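Local coordinates for putative sugar binding protein (Bacteroides vulgatus ATCC 8482, PDB 3KEZ), which probably binds sugar or other nutrients at the cell outer membrane as a SusD-family protein, and holds a calcium ion, at residues A[61-66]-A[281-286]; A[114-119]-A[181-186]; A[310-315]-A[418-423]. One frame throughout, in Å; residues are numbered along the deposited sequence.

How the contacts relate
Contacts 1 and 3 are neighbours, their centres about 14 Å apart, and they share a seam: I286 N lies 3.0 Å from A314 O, a probable hydrogen bond, and Y315 packs on D282 and M284. Contact 2 sits on the other side of the chain's centre, its centre about 37 Å from that of contact 1 and 44 Å from that of contact 3. In sequence it is nested inside the excursion that contact 1 closes, and contact 3 opens only after that. Contact 2 sets a helix against the chain leaving another; contacts 1 and 3 join loops beside short antiparallel strand pairs. All lie away from the calcium site of N261, Q322, E325, D329 and N331.

Contact 1: residues A[61-66]-A[281-286]; sequences TKRTGN and YDDMCI
Chi1 of D283, at -157°, swings CG to the side opposite the backbone N and lays the carboxylate against the type I turn K62 to G65, while a bend at chi2 of R63 (95°) carries its guanidinium over the ring of Y281. The two carboxylate oxygens take the amides of R63 and T64, one each. R63 N gives its proton to D283 OD2 at 2.6 Å, and T64 N gives its own to D283 OD1 at 2.9 Å, each on a syn lone pair. OD1 also accepts from T64 OG1, 2.9 Å away, which arrives on the anti side and well out of the carboxylate plane.

Farther out, R63 lies flat on Y281 as a cation-pi stack, planes 11° apart and CZ 3.7 Å from the ring centroid. NH1 rides over the ring centre. R63 NE makes a salt bridge to E270, which probably contributes to how the guanidinium is turned, and Y274 meets Y281 edge-to-face. In the guanidinium plane a water links R63 NH1 to D283 OD2. K62 runs past D283 in the opposite direction, and its NZ bonds to Y281 O at 3.0 Å, with a second water bridging the same pair.

The strand 284-286 pairs antiparallel with 55-57, so this contact ties the chain just beyond 55-57 back onto the residues leading into its partner strand. T64 and M284 both pack against Y46 and V50 of helix 43-50, and T64 CG2 comes 4.1 Å from M284 SE.

The buried D283 carboxylate is thus met by two amides, a hydroxyl and a water rather than by a direct ion pair. That set of donors, with the charged ends of K62 and R63 nearby but not touching it, is likely to keep it ionised.

Contact 2: residues A[114-119]-A[181-186]; sequences DLKGQA and TELLSG
L183, D114 and L184 carry this contact, where the chain leaving helix 166-183 passes beside helix 109-134 at G117. L183 stands over the helix with its CB 4.0 Å from G117 CA, and its CD1 rests on the aliphatic shaft of K116, 3.8 Å from CD. K116 is stretched out along its whole length and ends in a salt bridge with D100, so only its methylenes serve the leucine. Nearer Q118, L184 reaches in with CD2, which lies 3.4 Å from Q118 N and 3.6 Å from Q118 CG. The absence of a side chain at G117 lets the backbones come close: a CB there would fall 2.9 Å from L184 N.

D114 provides the polar half. Its chi1 of 179° sends the carboxylate along the helix toward its own next turn and the departing chain. S185 N donates to D114 OD1 at 2.7 Å in a nearly straight bond (169°), meeting the oxygen on its anti side. The other oxygen, OD2, accepts from Q118 NE2 at 2.7 Å, with OD2 lying in the plane of that amide. Q118 OE1 in turn bonds to Y31 OH, so the amide is held from both ends, and S185 OG accepts from D187 N.

Both segments lie in the N-terminal SusD-family region, assigned to the tetratricopeptide clan, consistent with its helical packing. One N-H on each oxygen would help to stabilise the buried D114 carboxylate without a cation among these partners; it pins S185 where the chain leaves its helix while the leucines fill the apolar side.

Contact 3: residues A[310-315]-A[418-423]; sequences KKYYAY and DINKTK
The type I turn from I419 to T422 offers two successive amides to the carbonyls of K311 and Y312: N420 N meets K311 O at 2.7 Å and almost straight (175°), and K421 N meets Y312 O at 3.0 Å, in the carbonyl plane and on a lone pair.

Outside this backbone pairing, K421 extends alongside Y312 and sets its ammonium squarely over the ring. NZ is 2.9 Å from the ring centroid and 3° off the ring normal, a very close cation-pi contact, and CE adds a CH-pi contact over the same face. CB of K310 lies against the opposite face, offset toward the rim, so the ring lies between the K421 ammonium and the first methylene of K310. N420 OD1 approaches the ring edge near its plane, 3.4 Å from Y312 CD1. An alanine in place of Y312 would remove the ring and is likely to leave the K421 ammonium without its pi partner and free to swing.

Y312 and Y313 together face D309 as a classic beta bulge, in the hairpin whose strands are 306-309 and 313-316. The two tyrosines part ways from there: the Y313 ring sits obliquely over the turn, its CZ 3.5 Å from K421 CB, and also packs on C285 of strand 284-286. I419 presents CG2 to the strand backbone at Y313 and A314, 3.9 Å from A314 CB, and also packs on F308, C288 and Y291. A water joins A314 N to T422 OG1, a strand amide thereby being met from the turn.

At the outer end, K311 curls at chi4 (-55°) toward D418, where NZ and OD1 form a long salt bridge of 3.6 Å. A water bridges K311 NZ and D418 O, while D418 OD2 bonds to Y291 OH of helix 288-295.

Contact 1: residues A[61-66]-A[281-286]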
loop_
_atom_site.group_PDB
_atom_site.type_symbol
_atom_site.label_atom_id
_atom_site.label_comp_id
_atom_site.label_asym_id
_atom_site.label_seq_id
_atom_site.Cartn_x
_atom_site.Cartn_y
_atom_site.Cartn_z
ATOM N N THR A 61 -8.178 -5.341 -22.339
ATOM C CA THR A 61 -9.309 -6.119 -21.837
ATOM C C THR A 61 -9.005 -6.860 -20.522
ATOM O O THR A 61 -9.853 -7.580 -19.995
ATOM C CB THR A 61 -9.758 -7.128 -22.919
ATOM O OG1 THR A 61 -8.672 -8.025 -23.232
ATOM C CG2 THR A 61 -10.174 -6.384 -24.197
ATOM N N LYS A 62 -7.816 -6.655 -19.973
ATOM C CA LYS A 62 -7.438 -7.241 -18.675
ATOM C C LYS A 62 -8.138 -6.573 -17.487
ATOM O O LYS A 62 -8.626 -5.454 -17.582
ATOM C CB LYS A 62 -5.920 -7.159 -18.520
ATOM C CG LYS A 62 -5.151 -7.938 -19.590
ATOM C CD LYS A 62 -5.536 -9.412 -19.619
ATOM C CE LYS A 62 -4.672 -10.193 -20.583
ATOM N NZ LYS A 62 -4.870 -11.635 -20.349
ATOM N N ARG A 63 -8.179 -7.225 -16.340
ATOM C CA ARG A 63 -8.809 -6.561 -15.178
ATOM C C ARG A 63 -8.212 -5.176 -14.895
ATOM O O ARG A 63 -8.919 -4.317 -14.422
ATOM C CB ARG A 63 -8.700 -7.387 -13.906
ATOM C CG ARG A 63 -9.859 -8.329 -13.693
ATOM C CD ARG A 63 -9.593 -9.690 -14.185
ATOM N NE ARG A 63 -10.706 -10.594 -13.937
ATOM C CZ ARG A 63 -11.023 -11.621 -14.728
ATOM N NH1 ARG A 63 -10.275 -11.937 -15.787
ATOM N NH2 ARG A 63 -12.059 -12.369 -14.431
ATOM N N THR A 64 -6.912 -5.003 -15.141
ATOM C CA THR A 64 -6.192 -3.724 -14.889
ATOM C C THR A 64 -6.265 -2.718 -16.034
ATOM O O THR A 64 -5.796 -1.560 -15.907
ATOM C CB THR A 64 -4.737 -3.974 -14.565
ATOM O OG1 THR A 64 -4.139 -4.806 -15.579
ATOM C CG2 THR A 64 -4.632 -4.648 -13.218
ATOM N N GLY A 65 -6.890 -3.140 -17.130
ATOM C CA GLY A 65 -6.876 -2.379 -18.374
ATOM C C GLY A 65 -7.412 -0.969 -18.202
ATOM O O GLY A 65 -6.715 -0.007 -18.533
ATOM N N ASN A 66 -8.622 -0.842 -17.629
ATOM C CA ASN A 66 -9.274 0.470 -17.490
ATOM C C ASN A 66 -8.533 1.408 -16.499
ATOM O O ASN A 66 -8.524 2.637 -16.682
ATOM C CB ASN A 66 -10.712 0.327 -17.076
ATOM C CG ASN A 66 -11.612 -0.130 -18.211
ATOM O OD1 ASN A 66 -11.353 0.102 -19.401
ATOM N ND2 ASN A 66 -12.673 -0.800 -17.839
ATOM N N TYR A 281 -4.203 -14.940 -14.659
ATOM C CA TYR A 281 -4.942 -14.173 -15.682
ATOM C C TYR A 281 -4.043 -13.375 -16.657
ATOM O O TYR A 281 -4.555 -12.671 -17.531
ATOM C CB TYR A 281 -5.970 -13.216 -15.036
ATOM C CG TYR A 281 -7.316 -13.824 -14.689
ATOM C CD1 TYR A 281 -7.947 -14.751 -15.529
ATOM C CD2 TYR A 281 -7.984 -13.440 -13.531
ATOM C CE1 TYR A 281 -9.193 -15.322 -15.190
ATOM C CE2 TYR A 281 -9.227 -13.994 -13.198
ATOM C CZ TYR A 281 -9.819 -14.927 -14.027
ATOM O OH TYR A 281 -11.037 -15.457 -13.675
ATOM N N ASP A 282 -2.721 -13.492 -16.534
ATOM C CA ASP A 282 -1.796 -12.771 -17.442
ATOM C C ASP A 282 -2.177 -11.286 -17.526
ATOM O O ASP A 282 -2.333 -10.726 -18.621
ATOM C CB ASP A 282 -1.802 -13.377 -18.844
ATOM C CG ASP A 282 -1.654 -14.899 -18.836
ATOM O OD1 ASP A 282 -2.664 -15.567 -18.593
ATOM O OD2 ASP A 282 -0.544 -15.414 -19.102
ATOM N N ASP A 283 -2.381 -10.671 -16.379
ATOM C CA ASP A 283 -3.188 -9.455 -16.345
ATOM C C ASP A 283 -2.315 -8.207 -16.325
ATOM O O ASP A 283 -2.562 -7.255 -17.062
ATOM C CB ASP A 283 -4.123 -9.478 -15.151
ATOM C CG ASP A 283 -5.320 -8.589 -15.346
ATOM O OD1 ASP A 283 -5.214 -7.396 -14.983
ATOM O OD2 ASP A 283 -6.338 -9.079 -15.905
HETATM N N MSE A 284 -1.295 -8.211 -15.478
HETATM C CA MSE A 284 -0.429 -7.046 -15.354
HETATM C C MSE A 284 1.039 -7.478 -15.335
HETATM O O MSE A 284 1.388 -8.483 -14.700
HETATM C CB MSE A 284 -0.815 -6.233 -14.121
HETATM C CG MSE A 284 -0.750 -7.006 -12.818
HETATM SE SE MSE A 284 -1.380 -6.071 -11.214
HETATM C CE MSE A 284 0.138 -4.982 -10.812
ATOM N N CYS A 285 1.886 -6.750 -16.081
ATOM C CA CYS A 285 3.313 -7.094 -16.210
ATOM C C CYS A 285 4.178 -5.837 -16.039
ATOM O O CYS A 285 3.654 -4.710 -15.945
ATOM C CB CYS A 285 3.574 -7.698 -17.580
ATOM S SG CYS A 285 3.188 -6.566 -18.933
ATOM N N ILE A 286 5.497 -6.015 -16.011
ATOM C CA ILE A 286 6.387 -4.856 -15.957
ATOM C C ILE A 286 6.445 -4.193 -17.336
ATOM O O ILE A 286 6.244 -4.845 -18.346
ATOM C CB ILE A 286 7.804 -5.195 -15.492
ATOM C CG1 ILE A 286 8.542 -6.055 -16.509
ATOM C CG2 ILE A 286 7.807 -5.808 -14.078
ATOM C CD1 ILE A 286 9.950 -6.450 -16.068
HETATM O O HOH W 1 -6.960 -12.817 -18.770
HETATM O O HOH W 2 -7.894 -10.981 -17.000
#

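Contact 2: residues A[114-119]-A[181-186]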
loop_
_atom_site.group_PDB
_atom_site.type_symbol
_atom_site.label_atom_id
_atom_site.label_comp_id
_atom_site.label_asym_id
_atom_site.label_seq_id
_atom_site.Cartn_x
_atom_site.Cartn_y
_atom_site.Cartn_z
ATOM N N ASP A 114 -4.143 -3.146 22.599
ATOM C CA ASP A 114 -3.731 -3.562 21.251
ATOM C C ASP A 114 -4.920 -3.677 20.287
ATOM O O ASP A 114 -4.836 -3.255 19.129
ATOM C CB ASP A 114 -3.001 -4.894 21.306
ATOM C CG ASP A 114 -2.589 -5.373 19.944
ATOM O OD1 ASP A 114 -1.590 -4.846 19.401
ATOM O OD2 ASP A 114 -3.279 -6.269 19.425
ATOM N N LEU A 115 -6.033 -4.237 20.772
ATOM C CA LEU A 115 -7.243 -4.324 19.959
ATOM C C LEU A 115 -7.672 -2.913 19.532
ATOM O O LEU A 115 -8.001 -2.679 18.375
ATOM C CB LEU A 115 -8.366 -5.016 20.719
ATOM C CG LEU A 115 -8.282 -6.499 21.121
ATOM C CD1 LEU A 115 -9.602 -6.914 21.743
ATOM C CD2 LEU A 115 -7.964 -7.355 19.917
ATOM N N LYS A 116 -7.710 -1.979 20.483
ATOM C CA LYS A 116 -8.057 -0.604 20.143
ATOM C C LYS A 116 -7.051 -0.023 19.151
ATOM O O LYS A 116 -7.429 0.675 18.214
ATOM C CB LYS A 116 -8.124 0.242 21.421
ATOM C CG LYS A 116 -8.405 1.742 21.234
ATOM C CD LYS A 116 -8.419 2.480 22.624
ATOM C CE LYS A 116 -8.489 3.998 22.435
ATOM N NZ LYS A 116 -8.614 4.740 23.714
ATOM N N GLY A 117 -5.766 -0.279 19.378
ATOM C CA GLY A 117 -4.726 0.152 18.435
ATOM C C GLY A 117 -4.888 -0.403 17.039
ATOM O O GLY A 117 -4.655 0.277 16.034
ATOM N N GLN A 118 -5.279 -1.662 16.947
ATOM C CA GLN A 118 -5.529 -2.248 15.622
ATOM C C GLN A 118 -6.636 -1.488 14.869
ATOM O O GLN A 118 -6.472 -1.138 13.708
ATOM C CB GLN A 118 -5.846 -3.744 15.733
ATOM C CG GLN A 118 -4.677 -4.609 16.200
ATOM C CD GLN A 118 -5.064 -6.079 16.181
ATOM O OE1 GLN A 118 -5.683 -6.527 15.232
ATOM N NE2 GLN A 118 -4.696 -6.820 17.210
ATOM N N ALA A 119 -7.721 -1.188 15.568
ATOM C CA ALA A 119 -8.854 -0.448 15.002
ATOM C C ALA A 119 -8.467 0.958 14.539
ATOM O O ALA A 119 -8.874 1.398 13.452
ATOM C CB ALA A 119 -9.980 -0.374 16.007
ATOM N N THR A 181 0.216 3.756 17.459
ATOM C CA THR A 181 1.639 3.381 17.745
ATOM C C THR A 181 1.933 3.360 19.242
ATOM O O THR A 181 2.911 2.774 19.671
ATOM C CB THR A 181 2.657 4.321 17.102
ATOM O OG1 THR A 181 2.502 5.640 17.633
ATOM C CG2 THR A 181 2.534 4.353 15.568
ATOM N N GLU A 182 1.071 4.012 20.021
ATOM C CA GLU A 182 1.199 4.058 21.436
ATOM C C GLU A 182 0.390 2.957 22.133
ATOM O O GLU A 182 0.547 2.750 23.334
ATOM C CB GLU A 182 0.709 5.406 21.921
ATOM C CG GLU A 182 1.542 6.610 21.456
ATOM C CD GLU A 182 0.753 7.936 21.482
ATOM O OE1 GLU A 182 -0.388 7.977 21.992
ATOM O OE2 GLU A 182 1.270 8.953 20.975
ATOM N N LEU A 183 -0.503 2.304 21.388
ATOM C CA LEU A 183 -1.421 1.318 21.931
ATOM C C LEU A 183 -1.133 -0.123 21.477
ATOM O O LEU A 183 -1.271 -1.069 22.251
ATOM C CB LEU A 183 -2.850 1.721 21.563
ATOM C CG LEU A 183 -3.455 2.935 22.264
ATOM C CD1 LEU A 183 -4.814 3.224 21.703
ATOM C CD2 LEU A 183 -3.525 2.733 23.759
ATOM N N LEU A 184 -0.748 -0.277 20.212
ATOM C CA LEU A 184 -0.461 -1.565 19.626
ATOM C C LEU A 184 0.710 -2.264 20.277
ATOM O O LEU A 184 1.714 -1.643 20.658
ATOM C CB LEU A 184 -0.124 -1.397 18.143
ATOM C CG LEU A 184 -1.252 -1.120 17.174
ATOM C CD1 LEU A 184 -0.721 -0.414 15.925
ATOM C CD2 LEU A 184 -1.942 -2.427 16.836
ATOM N N SER A 185 0.625 -3.578 20.360
ATOM C CA SER A 185 1.778 -4.383 20.799
ATOM C C SER A 185 2.832 -4.415 19.687
ATOM O O SER A 185 2.466 -4.348 18.506
ATOM C CB SER A 185 1.336 -5.810 21.064
ATOM O OG SER A 185 2.475 -6.609 21.307
ATOM N N GLY A 186 4.111 -4.490 20.071
ATOM C CA GLY A 186 5.229 -4.807 19.154
ATOM C C GLY A 186 5.487 -6.285 18.849
ATOM O O GLY A 186 6.382 -6.623 18.071
#

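Contact 3: residues A[310-315]-A[418-423]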
loop_
_atom_site.group_PDB
_atom_site.type_symbol
_atom_site.label_atom_id
_atom_site.label_comp_id
_atom_site.label_asym_id
_atom_site.label_seq_id
_atom_site.Cartn_x
_atom_site.Cartn_y
_atom_site.Cartn_z
ATOM N N LYS A 310 7.805 -16.998 -21.746
ATOM C CA LYS A 310 8.657 -17.162 -22.923
ATOM C C LYS A 310 9.561 -15.927 -23.068
ATOM O O LYS A 310 10.224 -15.574 -22.102
ATOM C CB LYS A 310 7.825 -17.457 -24.177
ATOM C CG LYS A 310 6.944 -18.736 -24.101
ATOM C CD LYS A 310 7.732 -19.937 -23.521
ATOM C CE LYS A 310 7.028 -21.281 -23.707
ATOM N NZ LYS A 310 5.629 -21.209 -23.243
ATOM N N LYS A 311 9.585 -15.279 -24.231
ATOM C CA LYS A 311 10.276 -14.014 -24.385
ATOM C C LYS A 311 9.243 -12.922 -24.664
ATOM O O LYS A 311 9.491 -12.028 -25.469
ATOM C CB LYS A 311 11.353 -14.084 -25.493
ATOM C CG LYS A 311 12.560 -14.977 -25.152
ATOM C CD LYS A 311 13.833 -14.643 -25.978
ATOM C CE LYS A 311 15.129 -15.147 -25.290
ATOM N NZ LYS A 311 15.335 -14.665 -23.861
ATOM N N TYR A 312 8.086 -12.976 -23.981
ATOM C CA TYR A 312 6.973 -12.074 -24.295
ATOM C C TYR A 312 6.678 -11.005 -23.235
ATOM O O TYR A 312 6.469 -9.844 -23.582
ATOM C CB TYR A 312 5.686 -12.858 -24.521
ATOM C CG TYR A 312 5.830 -14.047 -25.430
ATOM C CD1 TYR A 312 6.603 -13.976 -26.603
ATOM C CD2 TYR A 312 5.185 -15.256 -25.130
ATOM C CE1 TYR A 312 6.736 -15.103 -27.451
ATOM C CE2 TYR A 312 5.316 -16.377 -25.972
ATOM C CZ TYR A 312 6.085 -16.291 -27.118
ATOM O OH TYR A 312 6.195 -17.400 -27.921
ATOM N N TYR A 313 6.586 -11.450 -21.973
ATOM C CA TYR A 313 6.240 -10.634 -20.829
ATOM C C TYR A 313 7.011 -11.093 -19.597
ATOM O O TYR A 313 7.417 -12.264 -19.498
ATOM C CB TYR A 313 4.785 -10.806 -20.461
ATOM C CG TYR A 313 3.823 -10.586 -21.560
ATOM C CD1 TYR A 313 3.452 -9.305 -21.920
ATOM C CD2 TYR A 313 3.252 -11.659 -22.226
ATOM C CE1 TYR A 313 2.569 -9.089 -22.954
ATOM C CE2 TYR A 313 2.351 -11.454 -23.257
ATOM C CZ TYR A 313 2.012 -10.160 -23.605
ATOM O OH TYR A 313 1.103 -9.922 -24.604
ATOM N N ALA A 314 7.192 -10.173 -18.658
ATOM C CA ALA A 314 7.785 -10.484 -17.378
ATOM C C ALA A 314 6.806 -10.084 -16.290
ATOM O O ALA A 314 6.414 -8.913 -16.175
ATOM C CB ALA A 314 9.096 -9.764 -17.204
ATOM N N TYR A 315 6.417 -11.065 -15.484
ATOM C CA TYR A 315 5.529 -10.849 -14.356
ATOM C C TYR A 315 6.338 -10.689 -13.071
ATOM O O TYR A 315 7.446 -11.212 -12.964
ATOM C CB TYR A 315 4.559 -12.031 -14.237
ATOM C CG TYR A 315 3.637 -12.077 -15.423
ATOM C CD1 TYR A 315 2.453 -11.380 -15.401
ATOM C CD2 TYR A 315 4.011 -12.707 -16.616
ATOM C CE1 TYR A 315 1.642 -11.326 -16.491
ATOM C CE2 TYR A 315 3.186 -12.679 -17.729
ATOM C CZ TYR A 315 1.991 -11.989 -17.642
ATOM O OH TYR A 315 1.135 -11.925 -18.682
ATOM N N ASP A 418 13.680 -9.320 -24.929
ATOM C CA ASP A 418 13.463 -10.370 -23.892
ATOM C C ASP A 418 11.993 -10.454 -23.492
ATOM O O ASP A 418 11.563 -11.457 -22.913
ATOM C CB ASP A 418 14.260 -10.109 -22.610
ATOM C CG ASP A 418 15.756 -10.350 -22.751
ATOM O OD1 ASP A 418 16.168 -11.137 -23.627
ATOM O OD2 ASP A 418 16.496 -9.757 -21.904
ATOM N N ILE A 419 11.246 -9.372 -23.736
ATOM C CA ILE A 419 9.820 -9.312 -23.434
ATOM C C ILE A 419 9.116 -8.649 -24.607
ATOM O O ILE A 419 8.598 -7.535 -24.503
ATOM C CB ILE A 419 9.534 -8.586 -22.106
ATOM C CG1 ILE A 419 10.226 -7.202 -22.027
ATOM C CG2 ILE A 419 9.932 -9.495 -20.963
ATOM C CD1 ILE A 419 9.980 -6.495 -20.730
ATOM N N ASN A 420 9.101 -9.375 -25.728
ATOM C CA ASN A 420 8.837 -8.767 -27.030
ATOM C C ASN A 420 7.380 -8.505 -27.317
ATOM O O ASN A 420 7.074 -7.931 -28.349
ATOM C CB ASN A 420 9.498 -9.555 -28.189
ATOM C CG ASN A 420 8.883 -10.923 -28.421
ATOM O OD1 ASN A 420 7.722 -11.159 -28.099
ATOM N ND2 ASN A 420 9.656 -11.825 -29.005
ATOM N N LYS A 421 6.475 -8.910 -26.426
ATOM C CA LYS A 421 5.056 -8.553 -26.571
ATOM C C LYS A 421 4.602 -7.425 -25.651
ATOM O O LYS A 421 3.441 -7.010 -25.694
ATOM C CB LYS A 421 4.168 -9.785 -26.367
ATOM C CG LYS A 421 4.269 -10.791 -27.506
ATOM C CD LYS A 421 3.476 -12.062 -27.233
ATOM C CE LYS A 421 3.753 -13.098 -28.317
ATOM N NZ LYS A 421 3.562 -14.468 -27.817
ATOM N N THR A 422 5.508 -6.918 -24.824
ATOM C CA THR A 422 5.173 -5.862 -23.893
ATOM C C THR A 422 5.317 -4.509 -24.580
ATOM O O THR A 422 6.409 -4.125 -24.991
ATOM C CB THR A 422 6.149 -5.881 -22.683
ATOM O OG1 THR A 422 6.138 -7.167 -22.057
ATOM C CG2 THR A 422 5.804 -4.769 -21.662
ATOM N N LYS A 423 4.238 -3.762 -24.676
ATOM C CA LYS A 423 4.308 -2.445 -25.302
ATOM C C LYS A 423 3.178 -1.598 -24.738
ATOM O O LYS A 423 2.109 -2.122 -24.405
ATOM C CB LYS A 423 4.214 -2.549 -26.840
ATOM C CG LYS A 423 2.895 -3.037 -27.385
ATOM C CD LYS A 423 2.884 -3.020 -28.972
ATOM C CE LYS A 423 3.195 -1.613 -29.565
ATOM N NZ LYS A 423 2.945 -1.434 -31.042
HETATM O O HOH W 3 13.788 -13.309 -21.624
HETATM O O HOH W 4 6.666 -7.560 -19.450
#